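Local coordinates for protein leucyl-trna synthetase (Plasmodium falciparum, PDB 5FOC) that probably attaches leucine to its tRNA and, through its editing domain, removes wrongly attached amino acids from that tRNA, at residues S296-P301 with G340-D345; K129-Y134 with N354-A359; N27-S32 with I214-K219. The protein carries 2 engineered substitutions. All coordinates share one frame; numbering follows the deposited sequence. Where two conformers were deposited one is given.

In the fold
The three contacts lie in the editing domain of a class I synthetase. Contacts 1 and 2 are neighbours, with centres about 11 Å apart. Met342 packs on Glu131 and Cys355, and Ile298 on Thr132. Strand 341-342 of contact 1 is followed in the chain by helix 352-365 of contact 2. Both segments of contact 1 fall between the two segments of contact 2. Contact 3 sits on the opposite side of the chain's centre, with its centre about 35 Å from that of contact 2 and 41 Å from that of contact 1. Its segments alternate with those of contact 2. Contacts 1 and 2 meet at helix 352-365; contact 3 joins helix 18-35 to the large mixed sheet.

Contact 1 (S296-P301 with G340-D345); sequences SCIELP and GIMTVD
Glu299 N lies in the carbonyl plane of Ile341, and Ile341 N in that of Glu299. Two hydrogen bonds join these peptide groups. Glu299 N donates to Ile341 O at 2.8 Å, in an almost straight bond (175° at the hydrogen). Ile341 N returns to Glu299 O at 2.9 Å. This is a hydrogen-bonded pair of a short antiparallel two-stranded sheet. Ile298 and Met342 form the adjoining non-hydrogen-bonded pair. Beyond them the geometry changes: Thr343 N binds Cys297 O at 2.8 Å, but from 47° above the carbonyl plane.

On one face of the sheet, the side chains of Glu299 and Ile341 cross at a slant, with OE2 near Ile341 CB and CD1. Glu299 places CG between its backbone N and carbonyl carbon (chi1 63°). That turn lays CG over Ile341 CB and 3.6 Å from the Thr343 CG2 methyl. A water donates to Met342 O and, weakly, to Glu299 OE2. Thr343 sends CG2 to Glu299 and OG1 to the backbone of the other segment, where it donates a weak bond to Ser296 O. The Ser296 hydroxyl is held by Asp261 and Asn306.

On the other face, Met342 is bent at chi2 and chi3. The bend brings SD to 4.0 Å from Ile298 CG1, and CE against Cys297 CB, also at 4.0 Å. Beyond the paired strands, Val344 CG2 meets Cys297 SG at 3.7 Å.

Ile298 and Met342 pack on Thr352 of helix 352-365, and Met342 also on Cys355. Ile298 and Leu300 also touch helix 325-339, whose end runs through Gly340 into strand 341-342.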
loop_
_atom_site.group_PDB
_atom_site.type_symbol
_atom_site.label_atom_id
_atom_site.label_comp_id
_atom_site.label_asym_id
_atom_site.label_seq_id
_atom_site.Cartn_x
_atom_site.Cartn_y
_atom_site.Cartn_z
ATOM N N SER A 296 7.866 4.098 16.956
ATOM C CA SER A 296 7.059 3.015 17.594
ATOM C C SER A 296 5.802 3.620 18.202
ATOM O O SER A 296 5.839 4.646 18.918
ATOM C CB SER A 296 7.885 2.314 18.652
ATOM O OG SER A 296 7.183 1.165 19.137
ATOM N N CYS A 297 4.670 2.998 17.876
ATOM C CA CYS A 297 3.344 3.446 18.310
ATOM C C CYS A 297 2.788 2.663 19.517
ATOM O O CYS A 297 1.855 3.143 20.121
ATOM C CB CYS A 297 2.326 3.350 17.152
ATOM S SG CYS A 297 2.811 4.436 15.773
ATOM N N ILE A 298 3.461 1.574 19.863
ATOM C CA ILE A 298 2.889 0.593 20.827
ATOM C C ILE A 298 3.983 0.118 21.776
ATOM O O ILE A 298 5.013 -0.392 21.335
ATOM C CB ILE A 298 2.254 -0.648 20.143
ATOM C CG1 ILE A 298 1.089 -0.253 19.234
ATOM C CG2 ILE A 298 1.669 -1.617 21.214
ATOM C CD1 ILE A 298 0.591 -1.336 18.311
ATOM N N GLU A 299 3.706 0.210 23.077
ATOM C CA GLU A 299 4.588 -0.354 24.080
ATOM C C GLU A 299 3.883 -1.534 24.779
ATOM O O GLU A 299 2.666 -1.532 24.972
ATOM C CB GLU A 299 5.044 0.668 25.099
ATOM C CG GLU A 299 3.984 1.300 25.970
ATOM C CD GLU A 299 4.586 2.080 27.120
ATOM O OE1 GLU A 299 5.827 2.234 27.166
ATOM O OE2 GLU A 299 3.817 2.560 27.971
ATOM N N LEU A 300 4.656 -2.548 25.107
ATOM C CA LEU A 300 4.124 -3.693 25.833
ATOM C C LEU A 300 4.714 -3.591 27.219
ATOM O O LEU A 300 5.901 -3.242 27.366
ATOM C CB LEU A 300 4.494 -5.012 25.171
ATOM C CG LEU A 300 3.603 -5.387 23.976
ATOM C CD1 LEU A 300 4.153 -6.601 23.280
ATOM C CD2 LEU A 300 2.182 -5.627 24.437
ATOM N N PRO A 301 3.883 -3.843 28.240
ATOM C CA PRO A 301 4.401 -3.831 29.611
ATOM C C PRO A 301 5.591 -4.787 29.756
ATOM O O PRO A 301 5.603 -5.846 29.146
ATOM C CB PRO A 301 3.197 -4.317 30.440
ATOM C CG PRO A 301 2.014 -4.081 29.578
ATOM C CD PRO A 301 2.484 -4.303 28.182
ATOM N N GLY A 340 -1.286 -3.936 24.654
ATOM C CA GLY A 340 -0.434 -2.808 24.230
ATOM C C GLY A 340 -0.970 -1.488 24.759
ATOM O O GLY A 340 -2.197 -1.339 24.956
ATOM N N ILE A 341 -0.052 -0.517 24.935
ATOM C CA ILE A 341 -0.396 0.864 25.282
ATOM C C ILE A 341 0.153 1.730 24.149
ATOM O O ILE A 341 1.304 1.563 23.745
ATOM C CB ILE A 341 0.228 1.299 26.627
ATOM C CG1 ILE A 341 -0.255 0.364 27.752
ATOM C CG2 ILE A 341 -0.122 2.744 26.962
ATOM C CD1 ILE A 341 0.578 0.411 29.009
ATOM N N MET A 342 -0.687 2.613 23.638
ATOM C CA MET A 342 -0.257 3.578 22.607
ATOM C C MET A 342 0.713 4.625 23.141
ATOM O O MET A 342 0.545 5.175 24.240
ATOM C CB MET A 342 -1.467 4.277 22.020
ATOM C CG MET A 342 -2.537 3.379 21.382
ATOM S SD MET A 342 -1.977 2.163 20.208
ATOM C CE MET A 342 -1.286 3.296 18.973
ATOM N N THR A 343 1.689 4.950 22.303
ATOM C CA THR A 343 2.762 5.906 22.669
ATOM C C THR A 343 2.866 7.188 21.793
ATOM O O THR A 343 3.815 8.012 21.952
ATOM C CB THR A 343 4.126 5.202 22.651
ATOM O OG1 THR A 343 4.360 4.673 21.343
ATOM C CG2 THR A 343 4.182 4.095 23.692
ATOM N N VAL A 344 1.898 7.357 20.900
ATOM C CA VAL A 344 1.888 8.463 19.901
ATOM C C VAL A 344 0.586 9.223 19.899
ATOM O O VAL A 344 -0.494 8.629 20.195
ATOM C CB VAL A 344 2.178 7.922 18.474
ATOM C CG1 VAL A 344 3.608 7.373 18.427
ATOM C CG2 VAL A 344 1.146 6.841 18.062
ATOM N N ASP A 345 0.637 10.524 19.601
ATOM C CA ASP A 345 -0.560 11.308 19.393
ATOM C C ASP A 345 -1.405 10.774 18.250
ATOM O O ASP A 345 -0.855 10.281 17.272
ATOM C CB ASP A 345 -0.243 12.802 19.033
ATOM C CG ASP A 345 0.383 13.586 20.154
ATOM O OD1 ASP A 345 0.395 13.181 21.326
ATOM O OD2 ASP A 345 0.860 14.688 19.815
HETATM O O HOH W 1 2.458 5.319 26.715
#

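Contact 2 (K129-Y134 with N354-A359); sequences KPETAY and NCRKLA
Glu131, in a 3-10 turn, approaches helix 352-365 at Ala359, with 5.4 Å between their CA atoms. The turn belongs to the editing domain. The sequence here resembles the threonine-rich motif of leucyl-tRNA synthetase editing sites, so the turn probably lies near that site. The contact rests on a two-pronged salt bridge between Glu131 and Arg356.

Arg356 grips the carboxylate side-on, with NE and one terminal nitrogen. NE donates to Glu131 OE1 at 2.7 Å. NH2 donates to Glu131 OE2 at 2.8 Å, and this bond is nearly straight at 176°. Both oxygens lie close to the guanidinium plane, at its edge. The fit is not flat, because the carboxylate plane is turned 31° from that of the guanidinium. OE2 is met on its syn side but somewhat out of the carboxylate plane, OE1 from further above it.

Bends in both side chains make this pairing. CG of Arg356 is anti to the backbone N (chi1 170°), and bends at chi2 and chi3 bring the guanidinium to the turn. Glu131 is bent at chi2 and curls towards it. Two bonds fix the rotation of both groups, which are buried.

Apolar atoms flank the bridge. Pro130 lies across the arginine at about a right angle, its CD 3.9 Å from Arg356 CD. The Ala359 CB methyl rests 3.9 Å from Glu131 CA. Tyr333 and Tyr337 of helix 325-339 also pack on Arg356. Lys129 points its amine elsewhere, to Gln336.

Within the turn, Lys129 O accepts twice from Thr132: from OG1 at 2.7 Å, in the carbonyl plane, and from the backbone N at 3.0 Å.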
loop_
_atom_site.group_PDB
_atom_site.type_symbol
_atom_site.label_atom_id
_atom_site.label_comp_id
_atom_site.label_asym_id
_atom_site.label_seq_id
_atom_site.Cartn_x
_atom_site.Cartn_y
_atom_site.Cartn_z
ATOM N N LYS A 129 -3.537 -3.263 11.618
ATOM C CA LYS A 129 -3.131 -2.511 12.746
ATOM C C LYS A 129 -3.108 -1.013 12.381
ATOM O O LYS A 129 -2.013 -0.386 12.359
ATOM C CB LYS A 129 -1.744 -2.942 13.218
ATOM C CG LYS A 129 -1.409 -4.389 13.456
ATOM C CD LYS A 129 0.021 -4.417 14.031
ATOM C CE LYS A 129 0.718 -5.751 13.917
ATOM N NZ LYS A 129 2.014 -5.803 14.657
ATOM N N PRO A 130 -4.272 -0.423 12.072
ATOM C CA PRO A 130 -4.301 1.006 11.653
ATOM C C PRO A 130 -3.738 1.976 12.655
ATOM O O PRO A 130 -3.215 3.025 12.219
ATOM C CB PRO A 130 -5.770 1.313 11.395
ATOM C CG PRO A 130 -6.510 0.202 12.174
ATOM C CD PRO A 130 -5.634 -1.003 12.113
ATOM N N GLU A 131 -3.762 1.649 13.936
ATOM C CA GLU A 131 -3.229 2.478 15.019
ATOM C C GLU A 131 -1.699 2.711 14.909
ATOM O O GLU A 131 -1.157 3.511 15.669
ATOM C CB GLU A 131 -3.613 1.913 16.410
ATOM C CG GLU A 131 -2.950 0.592 16.804
ATOM C CD GLU A 131 -3.479 -0.677 16.095
ATOM O OE1 GLU A 131 -4.489 -0.624 15.337
ATOM O OE2 GLU A 131 -2.856 -1.750 16.305
ATOM N N THR A 132 -1.030 1.902 14.103
ATOM C CA THR A 132 0.421 1.994 13.883
ATOM C C THR A 132 0.757 2.869 12.676
ATOM O O THR A 132 1.941 3.034 12.424
ATOM C CB THR A 132 1.045 0.572 13.681
ATOM O OG1 THR A 132 0.646 -0.007 12.423
ATOM C CG2 THR A 132 0.649 -0.393 14.893
ATOM N N ALA A 133 -0.219 3.421 11.978
ATOM C CA ALA A 133 0.047 4.128 10.713
ATOM C C ALA A 133 0.992 5.323 10.914
ATOM O O ALA A 133 1.751 5.707 9.955
ATOM C CB ALA A 133 -1.223 4.592 10.067
ATOM N N TYR A 134 0.946 5.953 12.079
ATOM C CA TYR A 134 1.906 7.132 12.299
ATOM C C TYR A 134 3.342 6.688 12.128
ATOM O O TYR A 134 4.195 7.543 11.688
ATOM C CB TYR A 134 1.698 7.716 13.688
ATOM C CG TYR A 134 2.601 8.834 14.132
ATOM C CD1 TYR A 134 2.406 10.100 13.616
ATOM C CD2 TYR A 134 3.520 8.652 15.121
ATOM C CE1 TYR A 134 3.180 11.179 14.061
ATOM C CE2 TYR A 134 4.324 9.712 15.574
ATOM C CZ TYR A 134 4.103 10.960 15.041
ATOM O OH TYR A 134 4.849 12.015 15.450
ATOM N N ASN A 354 -8.516 -0.253 22.637
ATOM C CA ASN A 354 -9.482 0.794 22.357
ATOM C C ASN A 354 -9.067 1.591 21.074
ATOM O O ASN A 354 -9.910 1.950 20.214
ATOM C CB ASN A 354 -9.632 1.710 23.598
ATOM C CG ASN A 354 -10.090 0.955 24.872
ATOM O OD1 ASN A 354 -9.401 0.988 25.923
ATOM N ND2 ASN A 354 -11.218 0.304 24.795
ATOM N N CYS A 355 -7.765 1.840 20.936
ATOM C CA CYS A 355 -7.250 2.687 19.869
ATOM C C CYS A 355 -7.486 2.115 18.475
ATOM O O CYS A 355 -7.719 2.854 17.509
ATOM C CB CYS A 355 -5.760 2.864 20.063
ATOM S SG CYS A 355 -5.074 4.003 18.860
ATOM N N ARG A 356 -7.369 0.784 18.373
ATOM C CA ARG A 356 -7.721 0.034 17.150
ATOM C C ARG A 356 -9.048 0.533 16.542
ATOM O O ARG A 356 -9.160 0.793 15.332
ATOM C CB ARG A 356 -7.867 -1.434 17.526
ATOM C CG ARG A 356 -8.449 -2.352 16.456
ATOM C CD ARG A 356 -7.558 -2.419 15.250
ATOM N NE ARG A 356 -6.181 -2.738 15.628
ATOM C CZ ARG A 356 -5.699 -3.946 15.902
ATOM N NH1 ARG A 356 -6.494 -5.045 15.887
ATOM N NH2 ARG A 356 -4.415 -4.077 16.220
ATOM N N LYS A 357 -10.063 0.652 17.405
ATOM C CA LYS A 357 -11.400 1.069 16.977
ATOM C C LYS A 357 -11.428 2.551 16.628
ATOM O O LYS A 357 -11.966 2.905 15.594
ATOM C CB LYS A 357 -12.522 0.685 18.017
ATOM C CG LYS A 357 -12.820 -0.809 18.166
ATOM C CD LYS A 357 -13.820 -1.058 19.318
ATOM C CE LYS A 357 -14.003 -2.539 19.759
ATOM N NZ LYS A 357 -14.274 -2.822 21.252
ATOM N N LEU A 358 -10.791 3.393 17.451
ATOM C CA LEU A 358 -10.809 4.827 17.244
ATOM C C LEU A 358 -10.070 5.167 15.975
ATOM O O LEU A 358 -10.547 5.981 15.190
ATOM C CB LEU A 358 -10.172 5.585 18.418
ATOM C CG LEU A 358 -10.939 5.592 19.731
ATOM C CD1 LEU A 358 -10.191 6.443 20.723
ATOM C CD2 LEU A 358 -12.352 6.147 19.590
ATOM N N ALA A 359 -8.917 4.524 15.766
ATOM C CA ALA A 359 -8.080 4.818 14.590
ATOM C C ALA A 359 -8.810 4.442 13.294
ATOM O O ALA A 359 -8.784 5.189 12.313
ATOM C CB ALA A 359 -6.744 4.118 14.690
#

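Contact 3 (N27-S32 with I214-K219); sequences NSIRSS and ILNKIK
Ser28 sets its OG anti to the carbonyl carbon (chi1 -65°), and this turns the hydroxyl over the side chain of Ile218. Ile29 has the same first torsion but bends again at chi2 (-58°), which swings CD1 to Asn216. The OG oxygen of Ser28 lies 3.5 Å from Ile218 CG1 and 3.6 Å from Ile218 CD1, so it rests alongside the isoleucine arm. Its polar need is met within its own helix, by Ile24 O. The CB atom of Ser28 faces Asn216 ND2 at 3.7 Å.

These residues join helix 18-35 to strand 216-219, which pairs with strand 146-152 in the large mixed sheet of the editing domain. The helix segment runs almost square to the strand. Their axes are 8.8 Å apart and cross at 96°. No hydrogen bond spans the two segments, and the contact is made by van der Waals touch.

The Asn216 amide is wedged between the two helix residues. Ile29 CD1 comes to 3.4 Å from ND2 and obliquely crosses the amide. ND2 also has a weak bond to Phe25 O of the helix, one turn before Ile29. The other end of the amide is held by its own strand: Lys217 N donates to Asn216 OD1 at 3.0 Å. Trp110 and Phe95 pack against Ile29 as well.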
loop_
_atom_site.group_PDB
_atom_site.type_symbol
_atom_site.label_atom_id
_atom_site.label_comp_id
_atom_site.label_asym_id
_atom_site.label_seq_id
_atom_site.Cartn_x
_atom_site.Cartn_y
_atom_site.Cartn_z
ATOM N N ASN A 27 5.715 3.962 -20.030
ATOM C CA ASN A 27 6.655 2.887 -20.359
ATOM C C ASN A 27 5.913 1.535 -20.474
ATOM O O ASN A 27 6.144 0.768 -21.415
ATOM C CB ASN A 27 7.787 2.763 -19.311
ATOM C CG ASN A 27 8.823 3.869 -19.432
ATOM O OD1 ASN A 27 8.926 4.511 -20.467
ATOM N ND2 ASN A 27 9.590 4.099 -18.361
ATOM N N SER A 28 4.975 1.324 -19.550
ATOM C CA SER A 28 4.133 0.091 -19.534
ATOM C C SER A 28 3.175 0.015 -20.703
ATOM O O SER A 28 3.027 -1.063 -21.322
ATOM C CB SER A 28 3.406 -0.023 -18.201
ATOM O OG SER A 28 4.383 -0.201 -17.198
ATOM N N ILE A 29 2.547 1.146 -21.045
ATOM C CA ILE A 29 1.685 1.190 -22.214
ATOM C C ILE A 29 2.518 0.786 -23.421
ATOM O O ILE A 29 2.140 -0.031 -24.226
ATOM C CB ILE A 29 1.062 2.589 -22.454
ATOM C CG1 ILE A 29 0.105 2.996 -21.329
ATOM C CG2 ILE A 29 0.336 2.688 -23.784
ATOM C CD1 ILE A 29 -1.054 2.029 -21.082
ATOM N N ARG A 30 3.660 1.444 -23.613
ATOM C CA ARG A 30 4.454 1.129 -24.767
ATOM C C ARG A 30 4.913 -0.323 -24.844
ATOM O O ARG A 30 4.857 -0.911 -25.910
ATOM C CB ARG A 30 5.674 2.048 -24.857
ATOM C CG ARG A 30 5.454 3.290 -25.705
ATOM C CD ARG A 30 6.718 4.151 -25.951
ATOM N NE ARG A 30 7.420 4.472 -24.735
ATOM C CZ ARG A 30 7.220 5.534 -23.975
ATOM N NH1 ARG A 30 6.352 6.489 -24.313
ATOM N NH2 ARG A 30 7.947 5.647 -22.860
ATOM N N SER A 31 5.386 -0.872 -23.722
ATOM C CA SER A 31 5.786 -2.296 -23.638
ATOM C C SER A 31 4.680 -3.233 -24.031
ATOM O O SER A 31 4.904 -4.228 -24.738
ATOM C CB SER A 31 6.218 -2.673 -22.229
ATOM O OG SER A 31 7.298 -1.883 -21.820
ATOM N N SER A 32 3.482 -2.949 -23.554
ATOM C CA SER A 32 2.380 -3.870 -23.811
ATOM C C SER A 32 1.923 -3.755 -25.263
ATOM O O SER A 32 1.518 -4.748 -25.846
ATOM C CB SER A 32 1.235 -3.669 -22.825
ATOM O OG SER A 32 0.522 -2.490 -23.093
ATOM N N ILE A 214 -9.738 -0.855 -16.545
ATOM C CA ILE A 214 -8.329 -0.988 -16.165
ATOM C C ILE A 214 -7.490 -0.019 -17.011
ATOM O O ILE A 214 -7.439 -0.148 -18.221
ATOM C CB ILE A 214 -7.773 -2.409 -16.331
ATOM C CG1 ILE A 214 -8.622 -3.437 -15.499
ATOM C CG2 ILE A 214 -6.315 -2.508 -15.897
ATOM C CD1 ILE A 214 -8.750 -3.068 -14.030
ATOM N N LEU A 215 -6.799 0.886 -16.337
ATOM C CA LEU A 215 -5.915 1.787 -17.027
ATOM C C LEU A 215 -4.572 1.195 -17.385
ATOM O O LEU A 215 -3.945 1.630 -18.343
ATOM C CB LEU A 215 -5.668 2.976 -16.127
ATOM C CG LEU A 215 -6.876 3.765 -15.625
ATOM C CD1 LEU A 215 -6.438 4.977 -14.809
ATOM C CD2 LEU A 215 -7.828 4.178 -16.720
ATOM N N ASN A 216 -4.083 0.286 -16.560
ATOM C CA ASN A 216 -2.825 -0.380 -16.754
ATOM C C ASN A 216 -2.690 -1.536 -15.769
ATOM O O ASN A 216 -3.406 -1.609 -14.758
ATOM C CB ASN A 216 -1.640 0.635 -16.577
ATOM C CG ASN A 216 -0.573 0.458 -17.605
ATOM O OD1 ASN A 216 -0.371 -0.613 -18.147
ATOM N ND2 ASN A 216 0.142 1.591 -17.910
ATOM N N LYS A 217 -1.724 -2.395 -16.076
ATOM C CA LYS A 217 -1.351 -3.533 -15.249
ATOM C C LYS A 217 0.177 -3.562 -15.259
ATOM O O LYS A 217 0.787 -3.689 -16.323
ATOM C CB LYS A 217 -1.963 -4.819 -15.822
ATOM C CG LYS A 217 -1.544 -6.042 -15.089
ATOM C CD LYS A 217 -2.140 -7.285 -15.715
ATOM C CE LYS A 217 -1.280 -7.809 -16.841
ATOM N NZ LYS A 217 -1.904 -9.065 -17.361
ATOM N N ILE A 218 0.780 -3.388 -14.082
ATOM C CA ILE A 218 2.214 -3.145 -13.966
ATOM C C ILE A 218 2.844 -4.050 -12.890
ATOM O O ILE A 218 2.341 -4.123 -11.749
ATOM C CB ILE A 218 2.506 -1.619 -13.733
ATOM C CG1 ILE A 218 1.883 -0.781 -14.850
ATOM C CG2 ILE A 218 3.978 -1.382 -13.586
ATOM C CD1 ILE A 218 1.974 0.727 -14.640
ATOM N N LYS A 219 3.947 -4.718 -13.233
ATOM C CA LYS A 219 4.650 -5.560 -12.240
ATOM C C LYS A 219 5.185 -4.681 -11.125
ATOM O O LYS A 219 5.658 -3.548 -11.369
ATOM C CB LYS A 219 5.767 -6.415 -12.840
ATOM C CG LYS A 219 5.422 -7.904 -12.957
ATOM C CD LYS A 219 6.592 -8.730 -13.486
ATOM C CE LYS A 219 7.712 -8.899 -12.467
ATOM N NZ LYS A 219 9.015 -9.143 -13.145
#